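Long-range contact in MAU2 chromatid cohesion factor homolog (Saccharomyces cerevisiae, PDB 4XDN), which forms a complex with SCC2 that is required for the association of cohesin with chromosomes and so for sister chromatid cohesion: residues K560-Q565 with R595-M600. Numbering follows the deposited sequence.
With SO4 (sulfate ion), chain F.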
# COMPACT_ATOMS: atom_id res chain seq x y z
N LYS A 560 -18.38 14.20 -5.98
CA LYS A 560 -18.53 15.32 -6.90
C LYS A 560 -17.32 15.47 -7.82
O LYS A 560 -16.70 16.53 -7.88
CB LYS A 560 -18.76 16.62 -6.12
CG LYS A 560 -19.95 16.55 -5.16
CD LYS A 560 -20.10 17.81 -4.33
CE LYS A 560 -18.84 18.13 -3.53
NZ LYS A 560 -19.13 18.83 -2.25
N ALA A 561 -16.99 14.40 -8.53
CA ALA A 561 -16.01 14.47 -9.61
C ALA A 561 -16.64 15.27 -10.74
O ALA A 561 -17.62 14.83 -11.34
CB ALA A 561 -15.61 13.08 -10.07
N LEU A 562 -16.06 16.43 -11.04
CA LEU A 562 -16.67 17.37 -11.97
C LEU A 562 -16.98 16.74 -13.32
O LEU A 562 -18.13 16.73 -13.76
CB LEU A 562 -15.78 18.59 -12.17
CG LEU A 562 -16.36 19.67 -13.09
CD1 LEU A 562 -17.59 20.30 -12.46
CD2 LEU A 562 -15.31 20.71 -13.41
N LEU A 563 -15.95 16.23 -13.99
CA LEU A 563 -16.11 15.70 -15.34
C LEU A 563 -17.14 14.57 -15.36
O LEU A 563 -17.97 14.49 -16.26
CB LEU A 563 -14.78 15.20 -15.90
CG LEU A 563 -14.84 14.57 -17.30
CD1 LEU A 563 -15.37 15.55 -18.33
CD2 LEU A 563 -13.47 14.05 -17.71
N LEU A 564 -17.08 13.70 -14.35
CA LEU A 564 -17.99 12.57 -14.27
C LEU A 564 -19.42 13.05 -14.10
O LEU A 564 -20.32 12.60 -14.81
CB LEU A 564 -17.60 11.65 -13.11
CG LEU A 564 -18.42 10.36 -12.98
CD1 LEU A 564 -18.27 9.49 -14.21
CD2 LEU A 564 -18.01 9.60 -11.73
N GLN A 565 -19.63 13.98 -13.17
CA GLN A 565 -20.97 14.48 -12.89
C GLN A 565 -21.62 15.10 -14.13
O GLN A 565 -22.82 14.93 -14.36
CB GLN A 565 -20.93 15.52 -11.76
CG GLN A 565 -21.93 15.25 -10.65
CD GLN A 565 -22.12 16.43 -9.72
OE1 GLN A 565 -21.20 17.22 -9.51
NE2 GLN A 565 -23.32 16.56 -9.16
N ARG A 595 -16.92 25.21 -16.25
CA ARG A 595 -15.98 26.30 -15.99
C ARG A 595 -15.12 26.05 -14.76
O ARG A 595 -14.10 26.72 -14.56
CB ARG A 595 -16.74 27.62 -15.83
CG ARG A 595 -17.43 27.79 -14.49
CD ARG A 595 -18.19 29.11 -14.43
NE ARG A 595 -18.20 29.68 -13.08
CZ ARG A 595 -17.12 30.17 -12.47
NH1 ARG A 595 -15.93 30.15 -13.07
NH2 ARG A 595 -17.22 30.67 -11.25
N GLN A 596 -15.52 25.09 -13.93
CA GLN A 596 -14.89 24.88 -12.63
C GLN A 596 -13.48 24.30 -12.73
O GLN A 596 -12.70 24.43 -11.79
CB GLN A 596 -15.77 23.96 -11.78
CG GLN A 596 -17.17 24.48 -11.52
CD GLN A 596 -17.26 25.39 -10.31
OE1 GLN A 596 -17.90 25.05 -9.31
NE2 GLN A 596 -16.61 26.54 -10.38
N GLN A 597 -13.15 23.68 -13.86
CA GLN A 597 -11.83 23.11 -14.07
C GLN A 597 -11.31 23.41 -15.48
O GLN A 597 -12.10 23.57 -16.41
CB GLN A 597 -11.85 21.59 -13.85
CG GLN A 597 -12.10 21.18 -12.41
CD GLN A 597 -12.24 19.67 -12.24
OE1 GLN A 597 -12.10 18.91 -13.20
NE2 GLN A 597 -12.53 19.24 -11.02
N GLY A 598 -9.99 23.48 -15.61
CA GLY A 598 -9.37 23.68 -16.91
C GLY A 598 -9.43 22.41 -17.74
O GLY A 598 -9.72 21.34 -17.22
N GLY A 599 -9.16 22.54 -19.04
CA GLY A 599 -9.17 21.39 -19.94
C GLY A 599 -10.56 20.94 -20.34
O GLY A 599 -10.72 19.91 -20.99
N MET A 600 -11.58 21.72 -19.97
CA MET A 600 -12.97 21.34 -20.18
C MET A 600 -13.65 22.06 -21.35
O MET A 600 -14.86 21.96 -21.53
CB MET A 600 -13.77 21.61 -18.90
CG MET A 600 -13.37 20.74 -17.72
SD MET A 600 -13.93 19.04 -17.91
CE MET A 600 -15.67 19.21 -17.51
S SO4 F . -18.60 14.45 -2.11
O1 SO4 F . -19.04 15.71 -1.52
O2 SO4 F . -17.92 13.66 -1.09
O3 SO4 F . -19.76 13.72 -2.61
O4 SO4 F . -17.68 14.71 -3.22
O HOH W 1 -13.16 16.70 -10.28
O HOH W 2 -13.29 15.84 -12.97
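Leu562, in the first turn of helix 562-575, lies against the side chain of Gln597 in the loop that joins helix 580-593 to helix 601-618, in the C-terminal part of the helical array of Scc4, whose antiparallel helix pairs are of the tetratricopeptide-repeat (TPR) type, as in the SCC4/mau-2 family. The two side chains come from opposite directions and overlap along their lengths. Methyl CD2 of Leu562 sits over the CG-CD bond of Gln597, 3.4 Å from both Gln597 CG and CD, while CB of Leu562 lies 3.5 Å from the amide nitrogen NE2. Gln597 can run this far because its chain is extended beyond CG (chi2 175°), which lays the amide alongside Leu562 CB, near the start of the helix. There two waters link it to backbone N-H groups of the first turn: one accepts from both Leu562 N and Gln597 NE2 (2.7 Å to the latter), and the other accepts from Leu563 N and donates a weak bond to Gln597 OE1. No direct hydrogen bond joins the two segments. Gln596 crosses Leu562 at about a right angle, touching CD2 with its CB; a bend at chi2 (-87°) then leads its amide away. On the Leu563 side, Met600, the N-cap residue of helix 601-618, folds back through bends at chi2 and chi3, and its CE and SD both lie 3.8 Å from Leu563 CD1. Tyr337 packs on Gln596 and Gln597, and an apolar side chain of another protein's chain packs on Leu563. Before the helix, whose N-cap is Ala561, a sulfate probably from the crystallisation liquor is hydrogen-bonded by Asn335 ND2 and Lys559 NZ; Lys560 N gives its O4 a nearly straight hydrogen bond of 2.9 Å (177° at the hydrogen).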